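Local coordinates for protein type I polyketide synthase PikAII (Streptomyces venezuelae, PDB 3QP9) that includes a C2-type ketoreductase of Rossmann fold that probably epimerises the alpha carbon of polyketide intermediates rather than reducing their beta-keto group, at residues T257-P262 with L281-S286; P351-E356 with T371-A376. All blocks are in the same frame, centred on the assembly; numbering follows the deposited sequence.

Interaction 1 (T257-P262 with L281-S286)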
loop_
_atom_site.group_PDB
_atom_site.type_symbol
_atom_site.label_atom_id
_atom_site.label_comp_id
_atom_site.label_asym_id
_atom_site.label_seq_id
_atom_site.Cartn_x
_atom_site.Cartn_y
_atom_site.Cartn_z
ATOM N N THR A 257 -9.069 17.748 1.193
ATOM C CA THR A 257 -9.853 17.129 0.192
ATOM C C THR A 257 -10.846 16.198 0.818
ATOM O O THR A 257 -10.721 15.765 1.996
ATOM C CB THR A 257 -9.007 16.395 -0.974
ATOM O OG1 THR A 257 -8.528 15.112 -0.490
ATOM C CG2 THR A 257 -7.879 17.303 -1.526
ATOM N N GLY A 258 -11.837 15.893 -0.017
ATOM C CA GLY A 258 -13.012 15.122 0.315
ATOM C C GLY A 258 -13.762 15.667 1.479
ATOM O O GLY A 258 -14.267 14.888 2.308
ATOM N N ALA A 259 -13.850 16.996 1.534
ATOM C CA ALA A 259 -14.484 17.768 2.617
ATOM C C ALA A 259 -15.966 17.555 2.849
ATOM O O ALA A 259 -16.497 18.019 3.881
ATOM C CB ALA A 259 -14.243 19.249 2.421
ATOM N N GLU A 260 -16.655 16.900 1.917
ATOM C CA GLU A 260 -18.039 16.520 2.214
ATOM C C GLU A 260 -18.106 15.405 3.285
ATOM O O GLU A 260 -19.180 15.149 3.816
ATOM C CB GLU A 260 -18.811 16.091 0.933
ATOM C CG GLU A 260 -18.433 14.649 0.440
ATOM C CD GLU A 260 -17.068 14.600 -0.288
ATOM O OE1 GLU A 260 -16.367 15.620 -0.361
ATOM O OE2 GLU A 260 -16.701 13.548 -0.832
ATOM N N GLU A 261 -16.974 14.724 3.564
ATOM C CA GLU A 261 -16.927 13.602 4.555
ATOM C C GLU A 261 -16.595 14.040 5.987
ATOM O O GLU A 261 -15.863 15.014 6.193
ATOM C CB GLU A 261 -15.934 12.497 4.125
ATOM C CG GLU A 261 -16.205 11.839 2.750
ATOM C CD GLU A 261 -17.548 11.091 2.669
ATOM O OE1 GLU A 261 -17.982 10.513 3.696
ATOM O OE2 GLU A 261 -18.162 11.077 1.564
ATOM N N PRO A 262 -17.118 13.311 6.989
ATOM C CA PRO A 262 -16.913 13.773 8.393
ATOM C C PRO A 262 -15.462 13.883 8.842
ATOM O O PRO A 262 -15.122 14.809 9.595
ATOM C CB PRO A 262 -17.643 12.694 9.228
ATOM C CG PRO A 262 -18.773 12.242 8.313
ATOM C CD PRO A 262 -18.150 12.250 6.899
ATOM N N LEU A 281 -11.250 23.960 0.591
ATOM C CA LEU A 281 -11.955 22.726 0.879
ATOM C C LEU A 281 -12.407 22.166 -0.460
ATOM O O LEU A 281 -13.174 22.824 -1.160
ATOM C CB LEU A 281 -13.211 22.989 1.737
ATOM C CG LEU A 281 -12.949 23.680 3.073
ATOM C CD1 LEU A 281 -14.220 23.780 3.751
ATOM C CD2 LEU A 281 -11.967 22.862 3.914
ATOM N N HIS A 282 -11.962 20.949 -0.801
ATOM C CA HIS A 282 -12.375 20.298 -2.067
ATOM C C HIS A 282 -13.431 19.269 -1.719
ATOM O O HIS A 282 -13.332 18.605 -0.641
ATOM C CB HIS A 282 -11.182 19.646 -2.761
ATOM C CG HIS A 282 -11.570 18.522 -3.653
ATOM N ND1 HIS A 282 -11.947 17.287 -3.162
ATOM C CD2 HIS A 282 -11.775 18.485 -4.984
ATOM C CE1 HIS A 282 -12.297 16.511 -4.173
ATOM N NE2 HIS A 282 -12.193 17.218 -5.290
ATOM N N THR A 283 -14.472 19.197 -2.553
ATOM C CA THR A 283 -15.460 18.125 -2.466
ATOM C C THR A 283 -15.580 17.342 -3.744
ATOM O O THR A 283 -15.450 17.872 -4.839
ATOM C CB THR A 283 -16.893 18.534 -2.052
ATOM O OG1 THR A 283 -17.498 19.308 -3.100
ATOM C CG2 THR A 283 -16.851 19.313 -0.744
ATOM N N THR A 284 -15.837 16.064 -3.563
ATOM C CA THR A 284 -15.894 15.123 -4.661
ATOM C C THR A 284 -17.225 15.320 -5.330
ATOM O O THR A 284 -18.247 15.417 -4.639
ATOM C CB THR A 284 -15.794 13.722 -4.112
ATOM O OG1 THR A 284 -14.831 13.722 -3.042
ATOM C CG2 THR A 284 -15.349 12.747 -5.215
ATOM N N PRO A 285 -17.223 15.419 -6.665
ATOM C CA PRO A 285 -18.442 15.731 -7.451
ATOM C C PRO A 285 -19.646 14.839 -7.096
ATOM O O PRO A 285 -19.473 13.640 -6.955
ATOM C CB PRO A 285 -17.985 15.485 -8.899
ATOM C CG PRO A 285 -16.475 15.772 -8.844
ATOM C CD PRO A 285 -16.059 15.158 -7.534
ATOM N N SER A 286 -20.829 15.433 -6.914
ATOM C CA SER A 286 -22.037 14.696 -6.468
ATOM C C SER A 286 -22.536 13.637 -7.457
ATOM O O SER A 286 -22.453 12.449 -7.155
ATOM C CB SER A 286 -23.193 15.652 -6.072
ATOM O OG SER A 286 -24.006 16.025 -7.186
#

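Interaction 2 (P351-E356 with T371-A376)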
loop_
_atom_site.group_PDB
_atom_site.type_symbol
_atom_site.label_atom_id
_atom_site.label_comp_id
_atom_site.label_asym_id
_atom_site.label_seq_id
_atom_site.Cartn_x
_atom_site.Cartn_y
_atom_site.Cartn_z
ATOM N N PRO A 351 -11.798 9.008 -1.293
ATOM C CA PRO A 351 -13.077 8.397 -0.929
ATOM C C PRO A 351 -12.943 6.957 -0.481
ATOM O O PRO A 351 -11.997 6.218 -0.840
ATOM C CB PRO A 351 -13.967 8.613 -2.197
ATOM C CG PRO A 351 -13.039 8.787 -3.310
ATOM C CD PRO A 351 -11.787 9.481 -2.699
ATOM N N THR A 352 -13.884 6.549 0.336
ATOM C CA THR A 352 -13.928 5.169 0.722
ATOM C C THR A 352 -14.364 4.340 -0.511
ATOM O O THR A 352 -14.944 4.852 -1.456
ATOM C CB THR A 352 -14.678 5.019 2.067
ATOM O OG1 THR A 352 -14.053 3.980 2.844
ATOM C CG2 THR A 352 -16.103 4.769 1.858
ATOM N N VAL A 353 -13.975 3.080 -0.554
ATOM C CA VAL A 353 -14.268 2.217 -1.700
ATOM C C VAL A 353 -14.836 0.911 -1.131
ATOM O O VAL A 353 -14.580 0.596 0.018
ATOM C CB VAL A 353 -12.957 1.938 -2.519
ATOM C CG1 VAL A 353 -12.273 3.258 -2.925
ATOM C CG2 VAL A 353 -11.956 1.106 -1.681
ATOM N N ASP A 354 -15.591 0.148 -1.909
ATOM C CA ASP A 354 -15.989 -1.199 -1.454
ATOM C C ASP A 354 -15.002 -2.269 -1.842
ATOM O O ASP A 354 -14.398 -2.230 -2.901
ATOM C CB ASP A 354 -17.430 -1.612 -1.866
ATOM C CG ASP A 354 -17.916 -0.923 -3.129
ATOM O OD1 ASP A 354 -17.798 -1.516 -4.240
ATOM O OD2 ASP A 354 -18.451 0.205 -2.990
ATOM N N SER A 355 -14.872 -3.237 -0.959
ATOM C CA SER A 355 -13.977 -4.368 -1.149
ATOM C C SER A 355 -14.706 -5.665 -1.618
ATOM O O SER A 355 -15.930 -5.777 -1.506
ATOM C CB SER A 355 -13.243 -4.592 0.185
ATOM O OG SER A 355 -14.196 -4.743 1.259
ATOM N N GLU A 356 -13.958 -6.607 -2.190
ATOM C CA GLU A 356 -14.460 -7.925 -2.605
ATOM C C GLU A 356 -13.345 -8.945 -2.329
ATOM O O GLU A 356 -12.183 -8.599 -2.415
ATOM C CB GLU A 356 -14.750 -7.999 -4.118
ATOM C CG GLU A 356 -15.682 -6.952 -4.792
ATOM C CD GLU A 356 -16.055 -7.351 -6.250
ATOM O OE1 GLU A 356 -16.457 -8.524 -6.466
ATOM O OE2 GLU A 356 -15.967 -6.501 -7.174
ATOM N N THR A 371 -7.752 3.566 -8.671
ATOM C CA THR A 371 -7.954 4.923 -9.197
ATOM C C THR A 371 -8.564 5.799 -8.098
ATOM O O THR A 371 -8.032 6.859 -7.797
ATOM C CB THR A 371 -8.765 4.939 -10.522
ATOM O OG1 THR A 371 -8.094 4.108 -11.487
ATOM C CG2 THR A 371 -8.884 6.416 -11.038
ATOM N N ALA A 372 -9.629 5.322 -7.456
ATOM C CA ALA A 372 -10.263 6.101 -6.397
ATOM C C ALA A 372 -9.342 6.429 -5.220
ATOM O O ALA A 372 -9.562 7.459 -4.548
ATOM C CB ALA A 372 -11.500 5.389 -5.899
ATOM N N LYS A 373 -8.366 5.554 -4.926
ATOM C CA LYS A 373 -7.533 5.746 -3.735
ATOM C C LYS A 373 -6.215 6.447 -4.046
ATOM O O LYS A 373 -5.675 7.233 -3.241
ATOM C CB LYS A 373 -7.261 4.442 -2.966
ATOM C CG LYS A 373 -8.396 3.823 -2.163
ATOM C CD LYS A 373 -9.237 4.785 -1.330
ATOM C CE LYS A 373 -8.909 4.753 0.137
ATOM N NZ LYS A 373 -9.915 5.527 0.926
ATOM N N ALA A 374 -5.724 6.221 -5.233
ATOM C CA ALA A 374 -4.357 6.657 -5.574
ATOM C C ALA A 374 -4.128 7.652 -6.710
ATOM O O ALA A 374 -3.083 8.307 -6.731
ATOM C CB ALA A 374 -3.495 5.414 -5.827
ATOM N N THR A 375 -5.003 7.746 -7.685
ATOM C CA THR A 375 -4.715 8.611 -8.880
ATOM C C THR A 375 -4.625 10.118 -8.560
ATOM O O THR A 375 -3.725 10.874 -9.110
ATOM C CB THR A 375 -5.735 8.370 -10.012
ATOM O OG1 THR A 375 -5.523 7.021 -10.493
ATOM C CG2 THR A 375 -5.522 9.365 -11.184
ATOM N N ALA A 376 -5.555 10.584 -7.740
ATOM C CA ALA A 376 -5.445 11.998 -7.328
ATOM C C ALA A 376 -4.134 12.315 -6.578
ATOM O O ALA A 376 -3.521 13.383 -6.728
ATOM C CB ALA A 376 -6.704 12.416 -6.561
HETATM O O HOH W 1 -11.347 4.091 2.874
#

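Interaction 1 (T257-P262 with L281-S286)
The loop after strand 253-256 is the place where NADPH-binding Rossmann ketoreductases carry their glycine-rich TGxxGxxG motif. Here only its first glycine, G258, is kept, which is consistent with a C2-type domain that probably does not use NADPH. The loop packs against the end of strand 278-283. A259 and E260 from the loop and H282 from the strand bury the most surface. A259 N approaches H282 O nearly head-on at 2.8 Å (C=O...N 164°). A259 CB points at the strand and rests on L281 CB at 3.9 Å. One residue earlier, G258 N meets the H282 ring at its edge, in the ring plane, through a weak bond to ND1. G258 opens a type I turn closed by E261 N on G258 O, and its positive phi is readily taken by a residue without a side chain.

The carboxylate of E260 grips T284 with two bonds. OE2 receives T284 OG1 on its syn side at 2.9 Å. OE1 receives T284 N at 3.3 Å, from well above the carboxylate plane. E260 CG sits between the backbone N and the carbonyl carbon (chi1 76°), and the chain bends again at chi2 (-77°), which folds the acid back over T283. OE1 thereby comes to 3.4 Å from T283 CB. The two bonds fix the rotation of the carboxylate.

Around this, H282 NE2 bonds to C322 O, T283 OG1 to T321 OG1 and T257 OG1 to L349 N. L281 packs on helix 304-313. Strands 253-256 and 278-283 are parallel neighbours, and E261 is the N-cap of helix 262-274.

Interaction 2 (P351-E356 with T371-A376)
The peptide carbonyl of P351 is the flat group here, and K373 NZ stands above its plane, 55° out, rather than on a lone pair. The bond from K373 NZ to P351 O is 2.8 Å long, and the C=O...N angle is 122°. The lysine chain also runs close to this oxygen, with CD at 3.1 Å from P351 O. On the proline itself, ring atom CD lies 3.5 Å from A372 O, so the ring borders a backbone carbonyl of the helix.

V353 brings the apolar part. Its CG1 lies beside its own backbone N and touches two neighbours: A372 CB at 3.7 Å and K373 CD at 3.8 Å. The K373 chain bends at chi2 and at chi3 (-103°), which carries NZ round to the loop while the methylenes pass the valine.

K373 NZ also donates to a water at 2.8 Å. That water is hydrogen-bonded to T352 OG1 as well. V353 and K373 both touch Y415 of helix 413-426, and K373 also touches T419. By sequence, K373 probably corresponds to the active-site lysine of the ketoreductase family, Y415 to its tyrosine and T419 to the place of its asparagine. The chemistry implies a positioned lysine: NZ is held by P351 O and a water, more weakly by P350 O, and its methylenes pack on V353.

Both contacts lie within the KR domain, on the same side of the chain's centre. Their centres are about 14 Å apart, and their nearest atoms are about 5 Å apart without touching. Interaction 1 is buried and joins a loop to a strand end, through backbone bonds and one carboxylate. Interaction 2 is nearer the surface and joins a loop to helix 363-386, through a lysine NZ, a water and a small apolar patch. Strand 343-348 connects them: T257 bonds to the backbone of L347, and the loop holding 351-356 follows that strand. L324 is a shared neighbour, touched by T257, H282 and A376.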